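Local coordinates for SusD superfamily protein (Bacteroides vulgatus ATCC 8482, PDB 3JQ0), which is a SusD-family outer-membrane protein that probably binds sugars or other nutrients, at residues A[16-20]-A[106-110]; A[85-90]-A[102-106]; A[160-164]-A[185-189]. All blocks are in the same frame, centred on the assembly; numbering follows the deposited sequence. Where two conformers were deposited one is given.

Contact 1: residues A[16-20]-A[106-110]; sequences NTGLH and EAYGM
The imidazole of His20 has the selenium of Met110, a selenomethionine, over one face: in one of the two conformers modelled for Met110, SE sits 3.8 Å from the centroid of the His20 ring and 12° off the ring normal. This sulfur-aromatic type of contact joins two helices of the alpha-helical, TPR-like part of the SusD fold, 9-25 and 97-122, which run nearly parallel, 20° apart, with local axes 11.5 Å from each other. At the ring edge, in plane, ND1 of His20 donates to Asn16 O at 2.9 Å, one turn back, while NE2 bonds to Trp180 N; a ring with a polar nitrogen on each side suits such a place, since both fix its rotation. Phe179 meets the ring too. In the same conformer a bend at the last torsion of Met110 brings CE beside His20 CE1, with CE of Met110 3.9 Å from Leu19 CD1, and the unbranched methionine-type chain packs between ring and leucine. Buried Asn16 bonds across to Glu106 with its amide, which is well tilted from the carboxylate plane. Asn16 ND2 reaches Glu106 OE1 on the syn side at 2.9 Å, along a bent N-H line of 138°.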
ATOM      1  N   ASN A  16      -0.594  -2.231  23.901  1.00 10.66           N
ATOM      2  CA  ASN A  16      -1.288  -1.928  22.657  1.00 10.32           C
ATOM      3  C   ASN A  16      -0.478  -0.966  21.783  1.00 10.00           C
ATOM      4  O   ASN A  16      -0.373  -1.104  20.554  1.00 10.13           O
ATOM      5  CB  ASN A  16      -2.678  -1.342  22.944  1.00 10.26           C
ATOM      6  CG  ASN A  16      -3.510  -1.194  21.703  1.00  9.51           C
ATOM      7  OD1 ASN A  16      -3.604  -2.132  20.883  1.00 10.73           O
ATOM      8  ND2 ASN A  16      -4.165  -0.037  21.563  1.00 11.10           N
ATOM      9  N   THR A  17       0.110   0.042  22.437  1.00 10.37           N
ATOM     10  CA  THR A  17       0.937   0.997  21.746  1.00 11.00           C
ATOM     11  C   THR A  17       2.142   0.254  21.125  1.00 10.72           C
ATOM     12  O   THR A  17       2.528   0.502  19.972  1.00 11.24           O
ATOM     13  CB  THR A  17       1.357   2.135  22.709  1.00 12.00           C
ATOM     14  OG1 THR A  17       0.160   2.777  23.138  1.00 14.25           O
ATOM     15  CG2 THR A  17       2.278   3.135  22.031  1.00 14.37           C
ATOM     16  N   GLY A  18       2.718  -0.678  21.887  1.00 10.93           N
ATOM     17  CA  GLY A  18       3.801  -1.482  21.387  1.00 10.89           C
ATOM     18  C   GLY A  18       3.418  -2.349  20.187  1.00  9.60           C
ATOM     19  O   GLY A  18       4.240  -2.503  19.248  1.00 10.34           O
ATOM     20  N   LEU A  19       2.217  -2.921  20.189  1.00  9.41           N
ATOM     21  CA  LEU A  19       1.755  -3.716  19.029  1.00  8.93           C
ATOM     22  C   LEU A  19       1.738  -2.840  17.788  1.00  8.00           C
ATOM     23  O   LEU A  19       2.154  -3.243  16.694  1.00  8.86           O
ATOM     24  CB  LEU A  19       0.373  -4.285  19.253  1.00  9.42           C
ATOM     25  CG  LEU A  19       0.283  -5.325  20.352  1.00 10.84           C
ATOM     26  CD1 LEU A  19      -1.187  -5.800  20.470  1.00 12.03           C
ATOM     27  CD2 LEU A  19       1.226  -6.489  20.128  1.00 12.54           C
ATOM     28  N   HIS A  20       1.201  -1.646  17.925  1.00  9.11           N
ATOM     29  CA  HIS A  20       1.132  -0.708  16.814  1.00  9.21           C
ATOM     30  C   HIS A  20       2.526  -0.276  16.342  1.00  8.65           C
ATOM     31  O   HIS A  20       2.768  -0.130  15.141  1.00  8.92           O
ATOM     32  CB  HIS A  20       0.210   0.465  17.147  1.00  8.66           C
ATOM     33  CG  HIS A  20      -1.254   0.110  17.133  1.00  8.22           C
ATOM     34  ND1 HIS A  20      -1.909  -0.540  18.167  1.00  8.17           N
ATOM     35  CD2 HIS A  20      -2.200   0.349  16.180  1.00  9.04           C
ATOM     36  CE1 HIS A  20      -3.191  -0.649  17.823  1.00  8.57           C
ATOM     37  NE2 HIS A  20      -3.394  -0.168  16.610  1.00  9.44           N
ATOM     38  N   GLU A 106      -9.115  -4.269  18.042  1.00  8.30           N
ATOM     39  CA  GLU A 106      -7.832  -3.974  17.438  1.00  7.90           C
ATOM     40  C   GLU A 106      -6.932  -5.190  17.285  1.00  8.59           C
ATOM     41  O   GLU A 106      -6.287  -5.357  16.219  1.00  8.87           O
ATOM     42  CB  GLU A 106      -7.114  -2.878  18.208  1.00  8.40           C
ATOM     43  CG  GLU A 106      -7.839  -1.555  18.259  1.00  8.92           C
ATOM     44  CD  GLU A 106      -7.010  -0.479  18.894  1.00  9.06           C
ATOM     45  OE1 GLU A 106      -6.532  -0.696  20.002  1.00 10.31           O
ATOM     46  OE2 GLU A 106      -6.849   0.649  18.314  1.00  9.57           O
ATOM     47  N   ALA A 107      -6.850  -6.025  18.322  1.00  8.65           N
ATOM     48  CA  ALA A 107      -5.930  -7.139  18.311  1.00  8.70           C
ATOM     49  C   ALA A 107      -6.353  -8.220  17.303  1.00  8.56           C
ATOM     50  O   ALA A 107      -5.539  -8.700  16.503  1.00  8.68           O
ATOM     51  CB  ALA A 107      -5.761  -7.709  19.717  1.00  9.69           C
ATOM     52  N   TYR A 108      -7.635  -8.588  17.336  1.00  8.75           N
ATOM     53  CA  TYR A 108      -8.137  -9.553  16.335  1.00  9.06           C
ATOM     54  C   TYR A 108      -7.956  -8.975  14.914  1.00  8.40           C
ATOM     55  O   TYR A 108      -7.621  -9.721  13.981  1.00  8.45           O
ATOM     56  CB  TYR A 108      -9.587  -9.897  16.627  1.00  9.28           C
ATOM     57  CG  TYR A 108      -9.812 -10.883  17.745  1.00  9.69           C
ATOM     58  CD1 TYR A 108      -9.324 -12.160  17.665  1.00 10.33           C
ATOM     59  CD2 TYR A 108     -10.518 -10.518  18.890  1.00 10.43           C
ATOM     60  CE1 TYR A 108      -9.546 -13.097  18.674  1.00 11.84           C
ATOM     61  CE2 TYR A 108     -10.755 -11.446  19.913  1.00 12.68           C
ATOM     62  CZ  TYR A 108     -10.259 -12.713  19.791  1.00 13.64           C
ATOM     63  OH  TYR A 108     -10.498 -13.638  20.797  1.00 15.66           O
ATOM     64  N   GLY A 109      -8.216  -7.682  14.733  1.00  8.61           N
ATOM     65  CA  GLY A 109      -8.097  -7.068  13.403  1.00  8.48           C
ATOM     66  C   GLY A 109      -6.653  -7.101  12.914  1.00  7.54           C
ATOM     67  O   GLY A 109      -6.393  -7.472  11.760  1.00  7.80           O
HETATM   68  N   MSE A 110      -5.708  -6.708  13.790  1.00  7.85           N
HETATM   69  CA  MSE A 110      -4.295  -6.733  13.405  0.67  8.03           C
HETATM   70  C   MSE A 110      -3.816  -8.144  13.108  1.00  8.11           C
HETATM   71  O   MSE A 110      -2.992  -8.344  12.182  1.00  7.83           O
HETATM   72  CB  MSE A 110      -3.422  -6.081  14.459  0.67  9.05           C
HETATM   73  CG  MSE A 110      -3.572  -4.561  14.591  0.67  7.97           C
HETATM   74 SE   MSE A 110      -2.307  -3.765  15.820  0.67 11.47          SE
HETATM   75  CE  MSE A 110      -3.138  -4.365  17.476  0.67 10.32           C
TER

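Contact 2: residues A[85-90]-A[102-106]; sequences MIAKTT and YYLGE
The methyl CE of Met85, a selenomethionine, rests over one face of the Tyr103 ring, displaced toward the CB end, with CG of Tyr103 the nearest atom at 3.4 Å. It is a CH-pi contact, CE standing 3.8 Å from the centroid. Beside it, CG2 of Thr89 comes to the ring's edge and also packs against CG of Leu104 at 3.8 Å, Thr89 and Leu104 lying alongside but pointing opposite ways. Leu104 reaches on with CD2 to Thr90 OG1 and, more loosely, to Ile86 CG2; this branched side chain is covered most by the facing helix. The pairing is that of a helical hairpin, 75-91 followed by 97-122, antiparallel at 160° with local axes 9.7 Å apart, in the TPR-like helical region of the SusD fold. Thr89 OG1 lies anti to its carbonyl carbon (chi1 -57°), which takes it back to Met85 O at 2.8 Å and turns CG2 to Tyr103 and Leu104. Thr90 OG1 bonds likewise to Ile86 O at 2.7 Å, yet meets Leu104 with the oxygen itself. Farther out, Phe15 and Leu19 of helix 9-25 pack on Met85, and Tyr103 OH is hydrogen-bonded to Thr13 OG1.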
HETATM    1  N   MSE A  85      -1.707 -10.207  23.827  1.00 12.32           N
HETATM    2  CA  MSE A  85      -2.687  -9.179  24.118  1.00 11.96           C
HETATM    3  C   MSE A  85      -4.101  -9.742  24.129  1.00 12.22           C
HETATM    4  O   MSE A  85      -4.911  -9.394  24.990  1.00 13.43           O
HETATM    5  CB  MSE A  85      -2.589  -8.034  23.091  1.00 10.98           C
HETATM    6  CG  MSE A  85      -3.508  -6.874  23.315  1.00 11.77           C
HETATM    7 SE   MSE A  85      -2.965  -5.848  24.865  1.00 11.61          SE
HETATM    8  CE  MSE A  85      -4.360  -4.469  24.771  1.00 12.03           C
ATOM      9  N   ILE A  86      -4.442 -10.590  23.156  1.00 12.04           N
ATOM     10  CA  ILE A  86      -5.783 -11.168  23.105  1.00 12.46           C
ATOM     11  C   ILE A  86      -6.087 -11.938  24.403  1.00 13.78           C
ATOM     12  O   ILE A  86      -7.155 -11.778  25.024  1.00 14.77           O
ATOM     13  CB  ILE A  86      -6.002 -12.070  21.864  1.00 12.29           C
ATOM     14  CG1 ILE A  86      -6.004 -11.215  20.594  1.00 12.34           C
ATOM     15  CG2 ILE A  86      -7.316 -12.894  21.984  1.00 13.36           C
ATOM     16  CD1 ILE A  86      -5.810 -12.001  19.298  1.00 13.40           C
ATOM     17  N   ALA A  87      -5.155 -12.782  24.791  1.00 13.67           N
ATOM     18  CA  ALA A  87      -5.382 -13.581  26.009  1.00 14.76           C
ATOM     19  C   ALA A  87      -5.520 -12.712  27.261  1.00 14.97           C
ATOM     20  O   ALA A  87      -6.481 -12.863  28.041  1.00 17.70           O
ATOM     21  CB  ALA A  87      -4.274 -14.564  26.187  1.00 15.44           C
ATOM     22  N   LYS A  88      -4.589 -11.787  27.460  1.00 15.01           N
ATOM     23  CA  LYS A  88      -4.618 -10.935  28.649  1.00 14.75           C
ATOM     24  C   LYS A  88      -5.828 -10.016  28.724  1.00 15.82           C
ATOM     25  O   LYS A  88      -6.398  -9.807  29.790  1.00 17.79           O
ATOM     26  CB  LYS A  88      -3.340 -10.122  28.816  1.00 16.40           C
ATOM     27  CG  LYS A  88      -2.088 -10.937  28.873  1.00 17.94           C
ATOM     28  CD  LYS A  88      -2.074 -11.933  30.042  1.00 23.12           C
ATOM     29  CE  LYS A  88      -0.741 -12.690  30.138  1.00 25.95           C
ATOM     30  NZ  LYS A  88      -0.718 -13.587  31.365  1.00 30.70           N
ATOM     31  N   THR A  89      -6.229  -9.487  27.571  1.00 14.34           N
ATOM     32  CA  THR A  89      -7.372  -8.593  27.506  1.00 14.96           C
ATOM     33  C   THR A  89      -8.673  -9.376  27.696  1.00 15.80           C
ATOM     34  O   THR A  89      -9.606  -8.868  28.314  1.00 17.24           O
ATOM     35  CB  THR A  89      -7.365  -7.816  26.190  1.00 13.72           C
ATOM     36  OG1 THR A  89      -6.122  -7.100  26.083  1.00 13.58           O
ATOM     37  CG2 THR A  89      -8.509  -6.828  26.078  1.00 15.22           C
ATOM     38  N   THR A  90      -8.749 -10.577  27.141  1.00 15.89           N
ATOM     39  CA  THR A  90      -9.969 -11.408  27.313  1.00 16.50           C
ATOM     40  C   THR A  90     -10.142 -11.769  28.805  1.00 17.71           C
ATOM     41  O   THR A  90     -11.265 -11.723  29.347  1.00 20.06           O
ATOM     42  CB  THR A  90      -9.912 -12.668  26.445  1.00 16.26           C
ATOM     43  OG1 THR A  90      -9.822 -12.277  25.074  1.00 17.24           O
ATOM     44  CG2 THR A  90     -11.166 -13.575  26.639  1.00 18.14           C
ATOM     45  N   TYR A 102     -12.589  -2.570  22.760  1.00 12.66           N
ATOM     46  CA  TYR A 102     -11.852  -1.828  21.751  1.00 12.01           C
ATOM     47  C   TYR A 102     -10.492  -2.497  21.505  1.00 11.62           C
ATOM     48  O   TYR A 102     -10.064  -2.671  20.369  1.00 10.98           O
ATOM     49  CB  TYR A 102     -11.672  -0.340  22.113  1.00 13.10           C
ATOM     50  CG  TYR A 102     -11.498   0.524  20.872  1.00 12.19           C
ATOM     51  CD1 TYR A 102     -12.610   0.919  20.113  1.00 13.26           C
ATOM     52  CD2 TYR A 102     -10.234   0.851  20.386  1.00 12.38           C
ATOM     53  CE1 TYR A 102     -12.486   1.653  18.989  1.00 13.64           C
ATOM     54  CE2 TYR A 102     -10.097   1.606  19.220  1.00 11.83           C
ATOM     55  CZ  TYR A 102     -11.226   1.983  18.532  1.00 12.66           C
ATOM     56  OH  TYR A 102     -11.086   2.720  17.374  1.00 14.61           O
ATOM     57  N   TYR A 103      -9.799  -2.858  22.586  1.00 11.56           N
ATOM     58  CA  TYR A 103      -8.513  -3.533  22.433  1.00 10.92           C
ATOM     59  C   TYR A 103      -8.670  -4.865  21.695  1.00 10.22           C
ATOM     60  O   TYR A 103      -7.831  -5.191  20.854  1.00 10.57           O
ATOM     61  CB  TYR A 103      -7.839  -3.800  23.759  1.00 11.35           C
ATOM     62  CG  TYR A 103      -7.258  -2.624  24.508  1.00 12.07           C
ATOM     63  CD1 TYR A 103      -6.556  -1.624  23.877  1.00 11.68           C
ATOM     64  CD2 TYR A 103      -7.382  -2.545  25.881  1.00 13.38           C
ATOM     65  CE1 TYR A 103      -6.005  -0.609  24.566  1.00 13.02           C
ATOM     66  CE2 TYR A 103      -6.868  -1.510  26.568  1.00 13.36           C
ATOM     67  CZ  TYR A 103      -6.167  -0.534  25.934  1.00 13.14           C
ATOM     68  OH  TYR A 103      -5.565   0.518  26.619  1.00 14.86           O
ATOM     69  N   LEU A 104      -9.713  -5.636  21.982  1.00 10.60           N
ATOM     70  CA  LEU A 104      -9.926  -6.897  21.302  1.00 10.72           C
ATOM     71  C   LEU A 104     -10.236  -6.637  19.825  1.00 10.05           C
ATOM     72  O   LEU A 104      -9.727  -7.371  18.963  1.00 10.19           O
ATOM     73  CB  LEU A 104     -11.025  -7.706  21.987  1.00 11.47           C
ATOM     74  CG  LEU A 104     -10.661  -8.276  23.354  1.00 13.97           C
ATOM     75  CD1 LEU A 104     -11.864  -8.927  24.065  1.00 15.16           C
ATOM     76  CD2 LEU A 104      -9.519  -9.250  23.244  1.00 14.14           C
ATOM     77  N   GLY A 105     -11.031  -5.603  19.531  1.00  9.75           N
ATOM     78  CA  GLY A 105     -11.310  -5.280  18.132  1.00  8.95           C
ATOM     79  C   GLY A 105     -10.007  -5.016  17.401  1.00  8.72           C
ATOM     80  O   GLY A 105      -9.767  -5.531  16.284  1.00  8.66           O
ATOM     81  N   GLU A 106      -9.115  -4.269  18.042  1.00  8.30           N
ATOM     82  CA  GLU A 106      -7.832  -3.974  17.438  1.00  7.90           C
ATOM     83  C   GLU A 106      -6.932  -5.190  17.285  1.00  8.59           C
ATOM     84  O   GLU A 106      -6.287  -5.357  16.219  1.00  8.87           O
ATOM     85  CB  GLU A 106      -7.114  -2.878  18.208  1.00  8.40           C
ATOM     86  CG  GLU A 106      -7.839  -1.555  18.259  1.00  8.92           C
ATOM     87  CD  GLU A 106      -7.010  -0.479  18.894  1.00  9.06           C
ATOM     88  OE1 GLU A 106      -6.532  -0.696  20.002  1.00 10.31           O
ATOM     89  OE2 GLU A 106      -6.849   0.649  18.314  1.00  9.57           O
TER

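Contact 3: residues A[160-164]-A[185-189]; sequences IQASE and TQMLK
Glu164 carries its CG between its own backbone N and carbonyl carbon (chi1 71°), a crowded position, and from there the chain extends to hold the carboxylate beside helix 182-199. Lys189 answers with a side chain extended throughout, its CG opposite the backbone N. NZ of Lys189 meets the syn lone pair of Glu164 OE1 at 2.9 Å in a salt bridge and makes a weak bond to OE2. The anti lone pair of OE1 is taken by Gln186 NE2 at 3.0 Å, nearly straight at 168°, with amide and carboxylate almost coplanar; Gln186, bent at its second torsion, reaches back from a CB that points away. Its OE1 is bonded to Asn216 ND2, which fixes how the amide is turned. With an alanine in place of Glu164 the Lys189 ammonium would probably lose its anionic mate, and Gln186 NE2 an acceptor.

This is antiparallel packing of helices 149-167 and 182-199, 155° apart, in the TPR-like helical region. Its apolar part is Ile160, whose CG2 lies 3.7 Å from Lys189 CB, so that the aliphatic stem of the lysine covers the isoleucine while CD1 turns to Leu188. Deeper, Thr185 OG1, itself bonded to Trp180 NE1, donates to Ser163 OG at 2.7 Å, and Ser163 OG bonds on to Gly105 O of helix 97-122. Small hydroxyl residues suit this buried chain of hydrogen bonds, whereas the charged pair lies at the more accessible side, its glutamate probably kept ionised by the ammonium and the amide.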
ATOM      1  N   ILE A 160     -11.613 -11.603  11.703  1.00  8.70           N
ATOM      2  CA  ILE A 160     -12.377 -10.443  11.255  1.00  8.72           C
ATOM      3  C   ILE A 160     -13.734 -10.411  12.007  1.00  8.94           C
ATOM      4  O   ILE A 160     -14.176  -9.362  12.485  1.00  9.16           O
ATOM      5  CB  ILE A 160     -12.576 -10.448   9.731  1.00  8.87           C
ATOM      6  CG1 ILE A 160     -11.255 -10.123   9.035  1.00  9.41           C
ATOM      7  CG2 ILE A 160     -13.709  -9.508   9.325  1.00  9.71           C
ATOM      8  CD1 ILE A 160     -11.247 -10.413   7.556  1.00 10.74           C
ATOM      9  N   GLN A 161     -14.401 -11.573  12.075  1.00  8.66           N
ATOM     10  CA  GLN A 161     -15.678 -11.641  12.789  1.00 10.06           C
ATOM     11  C   GLN A 161     -15.487 -11.254  14.258  1.00  9.54           C
ATOM     12  O   GLN A 161     -16.275 -10.511  14.812  1.00 10.02           O
ATOM     13  CB  GLN A 161     -16.287 -13.047  12.625  1.00 11.13           C
ATOM     14  CG  GLN A 161     -17.594 -13.296  13.384  1.00 15.13           C
ATOM     15  CD  GLN A 161     -18.004 -14.758  13.251  1.00 21.53           C
ATOM     16  OE1 GLN A 161     -17.228 -15.672  13.599  1.00 25.19           O
ATOM     17  NE2 GLN A 161     -19.179 -14.992  12.747  1.00 27.00           N
ATOM     18  N   ALA A 162     -14.465 -11.818  14.906  1.00  9.36           N
ATOM     19  CA  ALA A 162     -14.195 -11.500  16.302  1.00  9.53           C
ATOM     20  C   ALA A 162     -13.946 -10.002  16.483  1.00  9.57           C
ATOM     21  O   ALA A 162     -14.415  -9.363  17.433  1.00 10.51           O
ATOM     22  CB  ALA A 162     -13.046 -12.325  16.854  1.00 10.97           C
ATOM     23  N   SER A 163     -13.179  -9.423  15.555  1.00  8.87           N
ATOM     24  CA  SER A 163     -12.853  -7.998  15.611  1.00  8.97           C
ATOM     25  C   SER A 163     -14.114  -7.141  15.491  1.00  9.16           C
ATOM     26  O   SER A 163     -14.355  -6.249  16.312  1.00  9.67           O
ATOM     27  CB  SER A 163     -11.869  -7.659  14.505  1.00  8.66           C
ATOM     28  OG  SER A 163     -11.602  -6.248  14.497  1.00  8.56           O
ATOM     29  N   GLU A 164     -14.889  -7.379  14.439  1.00  8.80           N
ATOM     30  CA  GLU A 164     -16.067  -6.535  14.188  1.00  8.99           C
ATOM     31  C   GLU A 164     -17.075  -6.702  15.314  1.00  9.95           C
ATOM     32  O   GLU A 164     -17.755  -5.740  15.685  1.00 10.92           O
ATOM     33  CB  GLU A 164     -16.656  -6.782  12.813  1.00 10.67           C
ATOM     34  CG  GLU A 164     -17.353  -8.083  12.644  1.00 11.12           C
ATOM     35  CD  GLU A 164     -17.789  -8.366  11.209  1.00 12.28           C
ATOM     36  OE1 GLU A 164     -17.790  -7.485  10.341  1.00 14.50           O
ATOM     37  OE2 GLU A 164     -18.246  -9.512  10.992  1.00 15.65           O
ATOM     38  N   THR A 185     -11.047  -2.676  10.281  1.00  7.38           N
ATOM     39  CA  THR A 185     -11.534  -4.060  10.161  1.00  7.36           C
ATOM     40  C   THR A 185     -12.488  -4.202   8.960  1.00  7.53           C
ATOM     41  O   THR A 185     -12.401  -5.210   8.250  1.00  7.59           O
ATOM     42  CB  THR A 185     -12.198  -4.537  11.452  1.00  7.78           C
ATOM     43  OG1 THR A 185     -11.148  -4.687  12.386  1.00  8.84           O
ATOM     44  CG2 THR A 185     -12.909  -5.883  11.255  1.00  9.20           C
ATOM     45  N   GLN A 186     -13.391  -3.263   8.716  1.00  7.46           N
ATOM     46  CA  GLN A 186     -14.283  -3.368   7.560  1.00  7.26           C
ATOM     47  C   GLN A 186     -13.535  -3.283   6.222  1.00  6.93           C
ATOM     48  O   GLN A 186     -13.866  -4.006   5.306  1.00  7.52           O
ATOM     49  CB  GLN A 186     -15.422  -2.363   7.625  1.00  8.10           C
ATOM     50  CG  GLN A 186     -16.345  -2.595   8.812  1.00  8.92           C
ATOM     51  CD  GLN A 186     -16.983  -3.962   8.780  1.00  9.41           C
ATOM     52  OE1 GLN A 186     -17.668  -4.327   7.804  1.00 10.47           O
ATOM     53  NE2 GLN A 186     -16.764  -4.730   9.842  1.00  9.97           N
HETATM   54  N   MSE A 187     -12.488  -2.439   6.141  1.00  6.82           N
HETATM   55  CA  MSE A 187     -11.647  -2.408   4.951  1.00  6.94           C
HETATM   56  C   MSE A 187     -11.011  -3.769   4.723  1.00  7.04           C
HETATM   57  O   MSE A 187     -11.028  -4.310   3.607  1.00  7.17           O
HETATM   58  CB  MSE A 187     -10.541  -1.349   5.095  1.00  7.16           C
HETATM   59  CG  MSE A 187     -10.949   0.084   4.807  1.00  7.88           C
HETATM   60 SE   MSE A 187     -11.594   0.392   3.012  1.00  8.37          SE
HETATM   61  CE  MSE A 187     -10.053  -0.065   2.021  1.00 10.81           C
ATOM     62  N   LEU A 188     -10.393  -4.332   5.748  1.00  7.25           N
ATOM     63  CA  LEU A 188      -9.725  -5.618   5.638  1.00  6.92           C
ATOM     64  C   LEU A 188     -10.745  -6.701   5.277  1.00  7.08           C
ATOM     65  O   LEU A 188     -10.475  -7.575   4.454  1.00  7.42           O
ATOM     66  CB  LEU A 188      -9.038  -5.943   6.954  1.00  7.21           C
ATOM     67  CG  LEU A 188      -8.456  -7.351   7.046  1.00  7.65           C
ATOM     68  CD1 LEU A 188      -7.369  -7.591   6.003  1.00  8.69           C
ATOM     69  CD2 LEU A 188      -7.923  -7.593   8.466  1.00  9.21           C
ATOM     70  N   LYS A 189     -11.919  -6.636   5.873  1.00  7.26           N
ATOM     71  CA  LYS A 189     -12.995  -7.594   5.551  1.00  6.83           C
ATOM     72  C   LYS A 189     -13.342  -7.526   4.060  1.00  6.93           C
ATOM     73  O   LYS A 189     -13.479  -8.551   3.385  1.00  7.50           O
ATOM     74  CB  LYS A 189     -14.201  -7.300   6.420  1.00  7.36           C
ATOM     75  CG  LYS A 189     -15.340  -8.313   6.229  1.00  8.22           C
ATOM     76  CD  LYS A 189     -16.495  -8.072   7.168  1.00  8.29           C
ATOM     77  CE  LYS A 189     -17.555  -9.136   7.084  1.00  9.75           C
ATOM     78  NZ  LYS A 189     -18.723  -8.812   7.976  1.00 10.85           N
TER

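In the fold
Along the chain the contacts use helices 9-25, 75-91, 97-122, 149-167 and 182-199, all in the N-terminal, TPR-like helical part of the SusD fold. Contacts 1 and 2 share helix 97-122, and Glu106 with it; their centres are about 8 Å apart, and both end on that helix. Contact 3 follows in sequence, its centre about 13 Å from that of contact 1 and 14 Å from that of contact 2. Both its helices pack against helix 97-122: Ala162 and Ser163 on Tyr108 and Gly109, Leu188 on Gly109. The result is a continuous cluster of packed helices on one side of the chain's centre, structural packing of the helical scaffold.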